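Long-range contacts in Medium/long-chain acyl-CoA thioesterase YigI (Shewanella oneidensis, PDB 3E8P), which probably hydrolyses medium- and long-chain fatty acyl-CoA thioesters to the free fatty acid and coenzyme A: residues A[12-20]-A[90-101]; A[76-85]-A[139-147]. All coordinates share one frame; numbering follows the deposited sequence.

How the interactions relate
From the N terminus, helix 14-29 comes first, and its opening turns meet residues 90-101, some 70 residues further on; interaction 1 closes that loop. Inside it begins interaction 2, since helix 70-90 carries residues 76-85 and is followed by the loop 91-97 leading into helix 98-107. Strand 139-147 then closes the second loop, beyond the end of the first, so the two contacts cross instead of nesting. Their centres lie about 20 Å apart, and their nearest atoms, about 5 Å apart, do not touch. Interaction 2 fixes the central helix on the antiparallel sheet; interaction 1 ties the N-terminal helix to the far end of that helix and the turn beyond it.

Interaction 1. Residues A[12-20]-A[90-101]; sequences SNPIQAEVL and VASRDDWTIEEL
Gln16 holds CG anti to its carbonyl carbon (chi1 -59°) and runs extended through CD, which carries its amide to the carbonyl of Val90. Gln16 NE2 donates to Val90 O at 2.7 Å, but the bond is bent: the N-H...O angle is 136°, and the oxygen lies out of the amide plane. At its other end the same amide accepts from its own segment, Asn13 N reaching Gln16 OE1 at 3.1 Å, which should help to fix the amide's rotation. Val90, with CG1 opposite the backbone nitrogen (chi1 171°), lays that methyl alongside the glutamine stem, 3.6 Å from Gln16 CB, the two side chains running past each other in opposite directions. The contact thus seats the first turns of helix 14-29 on the joint where helix 70-90, the long helix of the hot-dog fold, gives way to the loop leading into helix 98-107. Asn13 and Thr97 stand at the N-cap positions of helices 14-29 and 98-107; Thr97 and Glu100 fit a capping box, though the Thr97 hydroxyl is less surely placed. Apolar side chains make up much of the rest. Val19 CG2 meets Leu101 CD1 at 3.9 Å, the side chains crossing at about a right angle, and also faces Val90 CG2 tip to tip at 4.2 Å. Ile15 CG2 packs on the backbone, 3.6 Å from Trp96 O.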
ATOM      1  N   SER A  12     -30.060  15.330   0.099  1.00 70.68           N
ATOM      2  CA  SER A  12     -30.336  13.884   0.351  1.00 71.18           C
ATOM      3  C   SER A  12     -31.812  13.647   0.633  1.00 71.23           C
ATOM      4  O   SER A  12     -32.395  14.305   1.497  1.00 71.50           O
ATOM      5  CB  SER A  12     -29.520  13.391   1.547  1.00 70.89           C
ATOM      6  OG  SER A  12     -29.923  14.049   2.734  1.00 71.61           O
ATOM      7  N   ASN A  13     -32.413  12.707  -0.094  1.00 71.24           N
ATOM      8  CA  ASN A  13     -33.823  12.379   0.094  1.00 70.77           C
ATOM      9  C   ASN A  13     -34.022  11.743   1.471  1.00 69.92           C
ATOM     10  O   ASN A  13     -33.052  11.455   2.172  1.00 69.26           O
ATOM     11  CB  ASN A  13     -34.299  11.419  -0.998  1.00 72.56           C
ATOM     12  CG  ASN A  13     -33.524  10.116  -1.012  1.00 73.33           C
ATOM     13  OD1 ASN A  13     -32.670   9.897  -1.873  1.00 74.02           O
ATOM     14  ND2 ASN A  13     -33.818   9.242  -0.055  1.00 73.86           N
ATOM     15  N   PRO A  14     -35.282  11.508   1.874  1.00 68.71           N
ATOM     16  CA  PRO A  14     -35.553  10.907   3.185  1.00 67.51           C
ATOM     17  C   PRO A  14     -34.923   9.538   3.467  1.00 65.76           C
ATOM     18  O   PRO A  14     -34.397   9.315   4.557  1.00 65.23           O
ATOM     19  CB  PRO A  14     -37.081  10.878   3.241  1.00 67.52           C
ATOM     20  CG  PRO A  14     -37.476  10.779   1.803  1.00 67.95           C
ATOM     21  CD  PRO A  14     -36.538  11.756   1.145  1.00 68.32           C
ATOM     22  N   ILE A  15     -34.972   8.627   2.500  1.00 64.34           N
ATOM     23  CA  ILE A  15     -34.398   7.295   2.696  1.00 62.46           C
ATOM     24  C   ILE A  15     -32.901   7.362   3.006  1.00 60.65           C
ATOM     25  O   ILE A  15     -32.434   6.803   4.002  1.00 60.04           O
ATOM     26  CB  ILE A  15     -34.607   6.395   1.450  1.00 63.28           C
ATOM     27  CG1 ILE A  15     -36.101   6.225   1.167  1.00 64.07           C
ATOM     28  CG2 ILE A  15     -33.971   5.033   1.674  1.00 63.46           C
ATOM     29  CD1 ILE A  15     -36.732   7.416   0.470  1.00 66.02           C
ATOM     30  N   GLN A  16     -32.159   8.056   2.151  1.00 58.37           N
ATOM     31  CA  GLN A  16     -30.721   8.205   2.315  1.00 56.81           C
ATOM     32  C   GLN A  16     -30.358   8.744   3.698  1.00 57.52           C
ATOM     33  O   GLN A  16     -29.531   8.164   4.401  1.00 56.60           O
ATOM     34  CB  GLN A  16     -30.170   9.143   1.236  1.00 54.55           C
ATOM     35  CG  GLN A  16     -30.417   8.665  -0.180  1.00 52.08           C
ATOM     36  CD  GLN A  16     -29.908   9.643  -1.213  1.00 51.33           C
ATOM     37  OE1 GLN A  16     -30.194  10.834  -1.138  1.00 52.21           O
ATOM     38  NE2 GLN A  16     -29.158   9.145  -2.189  1.00 51.21           N
ATOM     39  N   ALA A  17     -30.987   9.852   4.079  1.00 57.62           N
ATOM     40  CA  ALA A  17     -30.728  10.487   5.365  1.00 58.02           C
ATOM     41  C   ALA A  17     -31.140   9.604   6.530  1.00 58.33           C
ATOM     42  O   ALA A  17     -30.585   9.710   7.622  1.00 58.97           O
ATOM     43  CB  ALA A  17     -31.460  11.821   5.443  1.00 58.18           C
ATOM     44  N   GLU A  18     -32.114   8.734   6.299  1.00 58.44           N
ATOM     45  CA  GLU A  18     -32.584   7.854   7.356  1.00 58.59           C
ATOM     46  C   GLU A  18     -31.567   6.750   7.641  1.00 57.69           C
ATOM     47  O   GLU A  18     -31.223   6.505   8.797  1.00 56.56           O
ATOM     48  CB  GLU A  18     -33.938   7.243   6.977  1.00 60.25           C
ATOM     49  CG  GLU A  18     -35.016   7.410   8.044  1.00 63.04           C
ATOM     50  CD  GLU A  18     -34.666   6.718   9.354  1.00 65.07           C
ATOM     51  OE1 GLU A  18     -34.586   5.469   9.369  1.00 65.18           O
ATOM     52  OE2 GLU A  18     -34.471   7.424  10.370  1.00 66.27           O
ATOM     53  N   VAL A  19     -31.080   6.090   6.589  1.00 56.98           N
ATOM     54  CA  VAL A  19     -30.106   5.017   6.764  1.00 56.71           C
ATOM     55  C   VAL A  19     -28.803   5.567   7.330  1.00 55.97           C
ATOM     56  O   VAL A  19     -28.151   4.916   8.144  1.00 54.02           O
ATOM     57  CB  VAL A  19     -29.813   4.271   5.434  1.00 57.23           C
ATOM     58  CG1 VAL A  19     -31.105   3.711   4.862  1.00 57.56           C
ATOM     59  CG2 VAL A  19     -29.141   5.197   4.439  1.00 58.48           C
ATOM     60  N   LEU A  20     -28.439   6.774   6.908  1.00 56.01           N
ATOM     61  CA  LEU A  20     -27.220   7.415   7.386  1.00 55.91           C
ATOM     62  C   LEU A  20     -27.311   7.679   8.879  1.00 55.55           C
ATOM     63  O   LEU A  20     -26.379   7.379   9.623  1.00 56.20           O
ATOM     64  CB  LEU A  20     -26.976   8.731   6.643  1.00 55.57           C
ATOM     65  CG  LEU A  20     -26.613   8.631   5.160  1.00 54.67           C
ATOM     66  CD1 LEU A  20     -26.757   9.996   4.513  1.00 54.46           C
ATOM     67  CD2 LEU A  20     -25.195   8.099   5.003  1.00 54.46           C
ATOM     68  N   VAL A  90     -24.506   5.316  -0.890  1.00 38.30           N
ATOM     69  CA  VAL A  90     -25.852   5.812  -0.629  1.00 39.19           C
ATOM     70  C   VAL A  90     -26.248   6.970  -1.555  1.00 41.42           C
ATOM     71  O   VAL A  90     -27.397   7.070  -1.984  1.00 41.10           O
ATOM     72  CB  VAL A  90     -25.993   6.298   0.831  1.00 37.76           C
ATOM     73  CG1 VAL A  90     -27.323   7.002   1.016  1.00 39.24           C
ATOM     74  CG2 VAL A  90     -25.891   5.126   1.785  1.00 35.65           C
ATOM     75  N   ALA A  91     -25.296   7.840  -1.862  1.00 43.43           N
ATOM     76  CA  ALA A  91     -25.569   8.988  -2.713  1.00 45.64           C
ATOM     77  C   ALA A  91     -25.514   8.690  -4.206  1.00 47.70           C
ATOM     78  O   ALA A  91     -25.843   9.549  -5.016  1.00 47.54           O
ATOM     79  CB  ALA A  91     -24.599  10.123  -2.376  1.00 46.30           C
ATOM     80  N   SER A  92     -25.110   7.478  -4.575  1.00 50.00           N
ATOM     81  CA  SER A  92     -25.004   7.129  -5.988  1.00 52.80           C
ATOM     82  C   SER A  92     -26.316   6.736  -6.667  1.00 56.32           C
ATOM     83  O   SER A  92     -26.368   6.626  -7.893  1.00 56.48           O
ATOM     84  CB  SER A  92     -23.987   5.998  -6.176  1.00 52.36           C
ATOM     85  OG  SER A  92     -24.439   4.795  -5.581  1.00 48.87           O
ATOM     86  N   ARG A  93     -27.371   6.526  -5.887  1.00 60.14           N
ATOM     87  CA  ARG A  93     -28.652   6.123  -6.463  1.00 64.28           C
ATOM     88  C   ARG A  93     -29.869   6.697  -5.742  1.00 66.47           C
ATOM     89  O   ARG A  93     -29.772   7.151  -4.603  1.00 66.75           O
ATOM     90  CB  ARG A  93     -28.753   4.593  -6.482  1.00 65.33           C
ATOM     91  CG  ARG A  93     -27.863   3.913  -7.508  1.00 67.60           C
ATOM     92  CD  ARG A  93     -27.753   2.422  -7.245  1.00 70.06           C
ATOM     93  NE  ARG A  93     -29.058   1.780  -7.139  1.00 72.73           N
ATOM     94  CZ  ARG A  93     -29.927   1.682  -8.139  1.00 74.45           C
ATOM     95  NH1 ARG A  93     -29.629   2.183  -9.332  1.00 74.70           N
ATOM     96  NH2 ARG A  93     -31.097   1.087  -7.941  1.00 74.64           N
ATOM     97  N   ASP A  94     -31.015   6.665  -6.422  1.00 68.89           N
ATOM     98  CA  ASP A  94     -32.272   7.158  -5.862  1.00 71.00           C
ATOM     99  C   ASP A  94     -33.244   6.002  -5.625  1.00 72.30           C
ATOM    100  O   ASP A  94     -34.137   6.090  -4.781  1.00 73.01           O
ATOM    101  CB  ASP A  94     -32.921   8.174  -6.806  1.00 71.47           C
ATOM    102  CG  ASP A  94     -32.137   9.469  -6.906  1.00 72.70           C
ATOM    103  OD1 ASP A  94     -31.935  10.124  -5.860  1.00 71.97           O
ATOM    104  OD2 ASP A  94     -31.729   9.832  -8.029  1.00 72.65           O
ATOM    105  N   ASP A  95     -33.056   4.916  -6.371  1.00 73.05           N
ATOM    106  CA  ASP A  95     -33.909   3.741  -6.260  1.00 73.31           C
ATOM    107  C   ASP A  95     -33.628   2.942  -4.991  1.00 72.84           C
ATOM    108  O   ASP A  95     -34.192   1.867  -4.798  1.00 73.02           O
ATOM    109  CB  ASP A  95     -33.712   2.824  -7.472  1.00 75.18           C
ATOM    110  CG  ASP A  95     -33.755   3.576  -8.788  1.00 76.50           C
ATOM    111  OD1 ASP A  95     -32.826   4.372  -9.048  1.00 77.76           O
ATOM    112  OD2 ASP A  95     -34.716   3.370  -9.563  1.00 77.52           O
ATOM    113  N   TRP A  96     -32.753   3.460  -4.132  1.00 71.79           N
ATOM    114  CA  TRP A  96     -32.409   2.770  -2.890  1.00 71.32           C
ATOM    115  C   TRP A  96     -33.612   2.553  -1.976  1.00 71.12           C
ATOM    116  O   TRP A  96     -34.289   3.506  -1.595  1.00 70.28           O
ATOM    117  CB  TRP A  96     -31.357   3.555  -2.099  1.00 70.81           C
ATOM    118  CG  TRP A  96     -29.965   3.535  -2.666  1.00 70.95           C
ATOM    119  CD1 TRP A  96     -29.147   4.611  -2.846  1.00 71.11           C
ATOM    120  CD2 TRP A  96     -29.210   2.386  -3.075  1.00 71.09           C
ATOM    121  NE1 TRP A  96     -27.929   4.207  -3.340  1.00 71.04           N
ATOM    122  CE2 TRP A  96     -27.941   2.846  -3.489  1.00 71.50           C
ATOM    123  CE3 TRP A  96     -29.480   1.013  -3.130  1.00 71.11           C
ATOM    124  CZ2 TRP A  96     -26.943   1.978  -3.953  1.00 71.28           C
ATOM    125  CZ3 TRP A  96     -28.487   0.150  -3.592  1.00 71.17           C
ATOM    126  CH2 TRP A  96     -27.236   0.637  -3.997  1.00 71.68           C
ATOM    127  N   THR A  97     -33.876   1.298  -1.625  1.00 70.93           N
ATOM    128  CA  THR A  97     -34.968   0.992  -0.709  1.00 71.34           C
ATOM    129  C   THR A  97     -34.274   0.749   0.629  1.00 71.35           C
ATOM    130  O   THR A  97     -33.123   0.312   0.663  1.00 71.39           O
ATOM    131  CB  THR A  97     -35.743  -0.279  -1.126  1.00 71.69           C
ATOM    132  OG1 THR A  97     -35.008  -1.445  -0.737  1.00 71.95           O
ATOM    133  CG2 THR A  97     -35.951  -0.301  -2.634  1.00 71.89           C
ATOM    134  N   ILE A  98     -34.962   1.030   1.727  1.00 71.37           N
ATOM    135  CA  ILE A  98     -34.373   0.865   3.049  1.00 71.81           C
ATOM    136  C   ILE A  98     -33.551  -0.407   3.254  1.00 71.99           C
ATOM    137  O   ILE A  98     -32.367  -0.332   3.580  1.00 71.71           O
ATOM    138  CB  ILE A  98     -35.442   0.925   4.149  1.00 72.99           C
ATOM    139  CG1 ILE A  98     -36.272   2.206   4.003  1.00 74.58           C
ATOM    140  CG2 ILE A  98     -34.772   0.886   5.517  1.00 72.55           C
ATOM    141  CD1 ILE A  98     -37.306   2.158   2.877  1.00 73.76           C
ATOM    142  N   GLU A  99     -34.164  -1.571   3.070  1.00 72.18           N
ATOM    143  CA  GLU A  99     -33.447  -2.832   3.269  1.00 71.99           C
ATOM    144  C   GLU A  99     -32.397  -3.086   2.193  1.00 70.51           C
ATOM    145  O   GLU A  99     -31.425  -3.808   2.421  1.00 69.95           O
ATOM    146  CB  GLU A  99     -34.429  -4.009   3.321  1.00 74.03           C
ATOM    147  CG  GLU A  99     -35.163  -4.294   2.019  1.00 75.72           C
ATOM    148  CD  GLU A  99     -36.145  -5.447   2.153  1.00 78.06           C
ATOM    149  OE1 GLU A  99     -37.051  -5.352   3.013  1.00 77.84           O
ATOM    150  OE2 GLU A  99     -36.012  -6.442   1.404  1.00 77.64           O
ATOM    151  N   GLU A 100     -32.605  -2.492   1.023  1.00 68.57           N
ATOM    152  CA  GLU A 100     -31.682  -2.640  -0.094  1.00 66.87           C
ATOM    153  C   GLU A 100     -30.330  -2.041   0.312  1.00 65.48           C
ATOM    154  O   GLU A 100     -29.277  -2.488  -0.137  1.00 64.70           O
ATOM    155  CB  GLU A 100     -32.256  -1.925  -1.322  1.00 68.00           C
ATOM    156  CG  GLU A 100     -31.519  -2.155  -2.631  1.00 68.92           C
ATOM    157  CD  GLU A 100     -32.214  -1.476  -3.808  1.00 70.59           C
ATOM    158  OE1 GLU A 100     -32.508  -0.263  -3.709  1.00 69.40           O
ATOM    159  OE2 GLU A 100     -32.465  -2.150  -4.833  1.00 70.86           O
ATOM    160  N   LEU A 101     -30.370  -1.032   1.175  1.00 64.04           N
ATOM    161  CA  LEU A 101     -29.154  -0.394   1.656  1.00 62.88           C
ATOM    162  C   LEU A 101     -28.680  -1.064   2.938  1.00 62.04           C
ATOM    163  O   LEU A 101     -27.497  -1.033   3.259  1.00 61.34           O
ATOM    164  CB  LEU A 101     -29.383   1.102   1.901  1.00 62.30           C
ATOM    165  CG  LEU A 101     -29.284   2.006   0.669  1.00 62.19           C
ATOM    166  CD1 LEU A 101     -29.639   3.434   1.043  1.00 62.10           C
ATOM    167  CD2 LEU A 101     -27.875   1.945   0.103  1.00 61.67           C
TER

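Interaction 2. Residues A[76-85]-A[139-147]; sequences VLDVVGGLTA and VSVCRMELH
Leu77 and Met144, a selenomethionine in this crystal, meet where helix 76-85 lies against strand 139-147, the helix-on-sheet packing at the heart of the hot-dog fold. The axes of the two segments approach to 7.9 Å, and their N-to-C directions are 137° apart. No direct hydrogen bond joins the segments; apolar packing does most of the work. Leu77 CD2 lies 3.5 Å from Met144 CB and also reaches Leu146 CB, while Val76 CG1 touches Leu146 CD1 at 3.6 Å, those two side chains crossing at about a right angle. Met144, bent at chi2 and chi3, turns its selenium and CE across the helix, CE against Leu77 O and the selenium near Gly81 CA. Val80 CG1 passes Met144 CG at 3.9 Å. Cys142 keeps SG anti to its carbonyl carbon (chi1 -54°), which places the sulfur 3.8 Å from Ala85 CB and close to Thr84 CG2. Beyond the two segments, Tyr161 of strand 153-162 packs on both Met144 and Ala85, and Val49 lies against Val80 and Thr84.

The polar interactions are fewer. Thr84 OG1 donates to Val80 O at 2.6 Å, from above the carbonyl plane; Val80 O also accepts from Thr84 N and is thus gripped by two donors. With an alanine here, Val80 O would probably lose its hydroxyl donor, and a gap is likely to open where Thr84 CG2 met the Cys142 sulfur. Next to Thr84, at the C-terminal end of the helical segment, a water bridges the two elements, donating to Ala85 O at 2.7 Å and lying 2.8 Å from Ser140 OG.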
ATOM      1  N   VAL A  76      -8.883   4.837  13.399  1.00 22.49           N
ATOM      2  CA  VAL A  76      -9.696   5.981  12.980  1.00 22.83           C
ATOM      3  C   VAL A  76      -9.746   6.136  11.459  1.00 21.83           C
ATOM      4  O   VAL A  76     -10.805   6.342  10.879  1.00 21.12           O
ATOM      5  CB  VAL A  76      -9.163   7.302  13.584  1.00 23.15           C
ATOM      6  CG1 VAL A  76     -10.008   8.483  13.095  1.00 24.93           C
ATOM      7  CG2 VAL A  76      -9.185   7.219  15.095  1.00 23.65           C
ATOM      8  N   LEU A  77      -8.593   6.027  10.810  1.00 24.15           N
ATOM      9  CA  LEU A  77      -8.542   6.171   9.362  1.00 24.27           C
ATOM     10  C   LEU A  77      -9.382   5.115   8.649  1.00 24.49           C
ATOM     11  O   LEU A  77     -10.035   5.419   7.648  1.00 25.51           O
ATOM     12  CB  LEU A  77      -7.093   6.110   8.872  1.00 24.68           C
ATOM     13  CG  LEU A  77      -6.204   7.297   9.257  1.00 25.30           C
ATOM     14  CD1 LEU A  77      -4.742   6.968   8.974  1.00 24.65           C
ATOM     15  CD2 LEU A  77      -6.627   8.518   8.479  1.00 23.64           C
ATOM     16  N   ASP A  78      -9.374   3.884   9.160  1.00 24.80           N
ATOM     17  CA  ASP A  78     -10.145   2.791   8.547  1.00 24.67           C
ATOM     18  C   ASP A  78     -11.651   3.020   8.677  1.00 24.15           C
ATOM     19  O   ASP A  78     -12.409   2.816   7.723  1.00 23.14           O
ATOM     20  CB  ASP A  78      -9.794   1.438   9.182  1.00 27.67           C
ATOM     21  CG  ASP A  78     -10.414   0.262   8.426  1.00 31.50           C
ATOM     22  OD1 ASP A  78     -10.595  -0.816   9.025  1.00 32.85           O
ATOM     23  OD2 ASP A  78     -10.712   0.413   7.219  1.00 33.91           O
ATOM     24  N   VAL A  79     -12.073   3.445   9.862  1.00 23.24           N
ATOM     25  CA  VAL A  79     -13.478   3.727  10.131  1.00 24.14           C
ATOM     26  C   VAL A  79     -13.967   4.908   9.287  1.00 26.31           C
ATOM     27  O   VAL A  79     -15.079   4.879   8.746  1.00 26.90           O
ATOM     28  CB  VAL A  79     -13.694   4.047  11.626  1.00 27.45           C
ATOM     29  CG1 VAL A  79     -15.154   4.425  11.869  1.00 26.28           C
ATOM     30  CG2 VAL A  79     -13.290   2.834  12.475  1.00 24.60           C
ATOM     31  N   VAL A  80     -13.143   5.951   9.179  1.00 25.72           N
ATOM     32  CA  VAL A  80     -13.500   7.102   8.356  1.00 23.46           C
ATOM     33  C   VAL A  80     -13.678   6.605   6.923  1.00 24.23           C
ATOM     34  O   VAL A  80     -14.640   6.961   6.243  1.00 24.73           O
ATOM     35  CB  VAL A  80     -12.387   8.180   8.347  1.00 24.69           C
ATOM     36  CG1 VAL A  80     -12.590   9.120   7.165  1.00 25.55           C
ATOM     37  CG2 VAL A  80     -12.402   8.973   9.644  1.00 25.29           C
ATOM     38  N   GLY A  81     -12.747   5.767   6.477  1.00 23.46           N
ATOM     39  CA  GLY A  81     -12.808   5.246   5.119  1.00 23.90           C
ATOM     40  C   GLY A  81     -14.043   4.411   4.830  1.00 26.12           C
ATOM     41  O   GLY A  81     -14.631   4.518   3.755  1.00 25.38           O
ATOM     42  N   GLY A  82     -14.435   3.575   5.787  1.00 26.54           N
ATOM     43  CA  GLY A  82     -15.607   2.738   5.601  1.00 26.88           C
ATOM     44  C   GLY A  82     -16.879   3.555   5.491  1.00 26.62           C
ATOM     45  O   GLY A  82     -17.687   3.332   4.600  1.00 26.66           O
ATOM     46  N   LEU A  83     -17.052   4.505   6.404  1.00 27.09           N
ATOM     47  CA  LEU A  83     -18.226   5.367   6.403  1.00 27.28           C
ATOM     48  C   LEU A  83     -18.254   6.268   5.163  1.00 28.98           C
ATOM     49  O   LEU A  83     -19.328   6.561   4.623  1.00 30.13           O
ATOM     50  CB  LEU A  83     -18.258   6.202   7.690  1.00 27.61           C
ATOM     51  CG  LEU A  83     -18.546   5.372   8.953  1.00 29.57           C
ATOM     52  CD1 LEU A  83     -18.261   6.170  10.225  1.00 29.92           C
ATOM     53  CD2 LEU A  83     -19.997   4.925   8.911  1.00 31.30           C
ATOM     54  N   THR A  84     -17.075   6.690   4.708  1.00 28.19           N
ATOM     55  CA  THR A  84     -16.958   7.536   3.523  1.00 27.84           C
ATOM     56  C   THR A  84     -17.401   6.710   2.317  1.00 29.32           C
ATOM     57  O   THR A  84     -18.132   7.183   1.449  1.00 29.08           O
ATOM     58  CB  THR A  84     -15.484   7.991   3.282  1.00 28.64           C
ATOM     59  OG1 THR A  84     -15.022   8.777   4.398  1.00 25.84           O
ATOM     60  CG2 THR A  84     -15.371   8.799   1.966  1.00 23.55           C
ATOM     61  N   ALA A  85     -16.948   5.465   2.280  1.00 29.89           N
ATOM     62  CA  ALA A  85     -17.287   4.569   1.192  1.00 29.17           C
ATOM     63  C   ALA A  85     -18.792   4.322   1.151  1.00 29.90           C
ATOM     64  O   ALA A  85     -19.397   4.383   0.086  1.00 31.31           O
ATOM     65  CB  ALA A  85     -16.533   3.252   1.350  1.00 25.94           C
ATOM     66  N   VAL A 139     -16.961  -2.101  -5.280  1.00 35.80           N
ATOM     67  CA  VAL A 139     -15.692  -1.726  -4.662  1.00 33.59           C
ATOM     68  C   VAL A 139     -15.431  -0.227  -4.791  1.00 32.36           C
ATOM     69  O   VAL A 139     -15.577   0.338  -5.878  1.00 30.85           O
ATOM     70  CB  VAL A 139     -14.498  -2.470  -5.309  1.00 33.33           C
ATOM     71  CG1 VAL A 139     -13.194  -1.981  -4.711  1.00 35.61           C
ATOM     72  CG2 VAL A 139     -14.636  -3.952  -5.099  1.00 33.09           C
ATOM     73  N   SER A 140     -15.058   0.405  -3.677  1.00 29.56           N
ATOM     74  CA  SER A 140     -14.742   1.833  -3.650  1.00 30.01           C
ATOM     75  C   SER A 140     -13.381   2.072  -2.993  1.00 29.15           C
ATOM     76  O   SER A 140     -13.010   1.373  -2.043  1.00 27.84           O
ATOM     77  CB  SER A 140     -15.800   2.617  -2.867  1.00 30.33           C
ATOM     78  OG  SER A 140     -17.042   2.602  -3.538  1.00 34.56           O
ATOM     79  N   VAL A 141     -12.641   3.050  -3.509  1.00 25.97           N
ATOM     80  CA  VAL A 141     -11.349   3.410  -2.946  1.00 25.00           C
ATOM     81  C   VAL A 141     -11.493   4.801  -2.340  1.00 25.08           C
ATOM     82  O   VAL A 141     -12.111   5.681  -2.937  1.00 25.78           O
ATOM     83  CB  VAL A 141     -10.232   3.412  -4.013  1.00 25.08           C
ATOM     84  CG1 VAL A 141      -8.871   3.668  -3.345  1.00 22.28           C
ATOM     85  CG2 VAL A 141     -10.198   2.068  -4.732  1.00 23.33           C
ATOM     86  N   CYS A 142     -10.938   4.990  -1.147  1.00 24.82           N
ATOM     87  CA  CYS A 142     -11.028   6.268  -0.449  1.00 25.56           C
ATOM     88  C   CYS A 142      -9.706   6.777   0.111  1.00 26.51           C
ATOM     89  O   CYS A 142      -8.766   6.009   0.325  1.00 23.30           O
ATOM     90  CB  CYS A 142     -12.001   6.155   0.722  1.00 26.59           C
ATOM     91  SG  CYS A 142     -13.637   5.552   0.298  1.00 29.96           S
ATOM     92  N   ARG A 143      -9.656   8.085   0.348  1.00 25.94           N
ATOM     93  CA  ARG A 143      -8.494   8.716   0.953  1.00 26.71           C
ATOM     94  C   ARG A 143      -8.948   9.229   2.323  1.00 26.54           C
ATOM     95  O   ARG A 143     -10.030   9.799   2.452  1.00 25.57           O
ATOM     96  CB  ARG A 143      -7.990   9.880   0.096  1.00 28.08           C
ATOM     97  CG  ARG A 143      -6.946   9.460  -0.924  1.00 34.80           C
ATOM     98  CD  ARG A 143      -6.268  10.643  -1.587  1.00 37.74           C
ATOM     99  NE  ARG A 143      -5.082  10.213  -2.328  1.00 42.67           N
ATOM    100  CZ  ARG A 143      -4.303  11.021  -3.043  1.00 44.87           C
ATOM    101  NH1 ARG A 143      -4.577  12.319  -3.122  1.00 43.19           N
ATOM    102  NH2 ARG A 143      -3.248  10.525  -3.674  1.00 45.30           N
HETATM  103  N   MSE A 144      -8.137   9.010   3.351  1.00 25.41           N
HETATM  104  CA  MSE A 144      -8.498   9.465   4.683  1.00 23.83           C
HETATM  105  C   MSE A 144      -7.419  10.380   5.220  1.00 25.33           C
HETATM  106  O   MSE A 144      -6.284  10.355   4.757  1.00 24.48           O
HETATM  107  CB  MSE A 144      -8.674   8.283   5.639  1.00 23.53           C
HETATM  108  CG  MSE A 144      -9.730   7.285   5.220  1.00 25.47           C
HETATM  109 SE   MSE A 144      -9.126   6.125   3.748  1.00 35.78          SE
HETATM  110  CE  MSE A 144      -8.473   4.651   4.778  1.00 29.07           C
ATOM    111  N   GLU A 145      -7.772  11.158   6.228  1.00 25.01           N
ATOM    112  CA  GLU A 145      -6.836  12.092   6.812  1.00 26.80           C
ATOM    113  C   GLU A 145      -7.153  12.303   8.285  1.00 26.03           C
ATOM    114  O   GLU A 145      -8.316  12.428   8.673  1.00 24.45           O
ATOM    115  CB  GLU A 145      -6.926  13.412   6.035  1.00 29.55           C
ATOM    116  CG  GLU A 145      -6.422  14.633   6.738  1.00 34.25           C
ATOM    117  CD  GLU A 145      -7.346  15.121   7.842  1.00 37.49           C
ATOM    118  OE1 GLU A 145      -8.585  15.157   7.645  1.00 36.38           O
ATOM    119  OE2 GLU A 145      -6.818  15.484   8.910  1.00 39.35           O
ATOM    120  N   LEU A 146      -6.106  12.328   9.098  1.00 25.23           N
ATOM    121  CA  LEU A 146      -6.243  12.547  10.531  1.00 23.92           C
ATOM    122  C   LEU A 146      -5.398  13.766  10.929  1.00 22.66           C
ATOM    123  O   LEU A 146      -4.225  13.865  10.560  1.00 20.99           O
ATOM    124  CB  LEU A 146      -5.760  11.321  11.309  1.00 22.19           C
ATOM    125  CG  LEU A 146      -6.043  11.354  12.814  1.00 27.92           C
ATOM    126  CD1 LEU A 146      -7.528  11.087  13.055  1.00 26.77           C
ATOM    127  CD2 LEU A 146      -5.199  10.307  13.533  1.00 28.01           C
ATOM    128  N   HIS A 147      -6.000  14.693  11.665  1.00 22.37           N
ATOM    129  CA  HIS A 147      -5.294  15.883  12.135  1.00 24.35           C
ATOM    130  C   HIS A 147      -5.657  16.101  13.603  1.00 24.12           C
ATOM    131  O   HIS A 147      -6.574  15.453  14.111  1.00 25.14           O
ATOM    132  CB  HIS A 147      -5.670  17.117  11.295  1.00 23.00           C
ATOM    133  CG  HIS A 147      -7.119  17.501  11.361  1.00 25.96           C
ATOM    134  ND1 HIS A 147      -8.053  17.059  10.445  1.00 28.70           N
ATOM    135  CD2 HIS A 147      -7.787  18.315  12.215  1.00 24.93           C
ATOM    136  CE1 HIS A 147      -9.232  17.585  10.731  1.00 27.01           C
ATOM    137  NE2 HIS A 147      -9.097  18.351  11.801  1.00 26.16           N
TER
HETATM  138  O   HOH W   1     -18.610   4.678  -2.428  1.00 30.79           O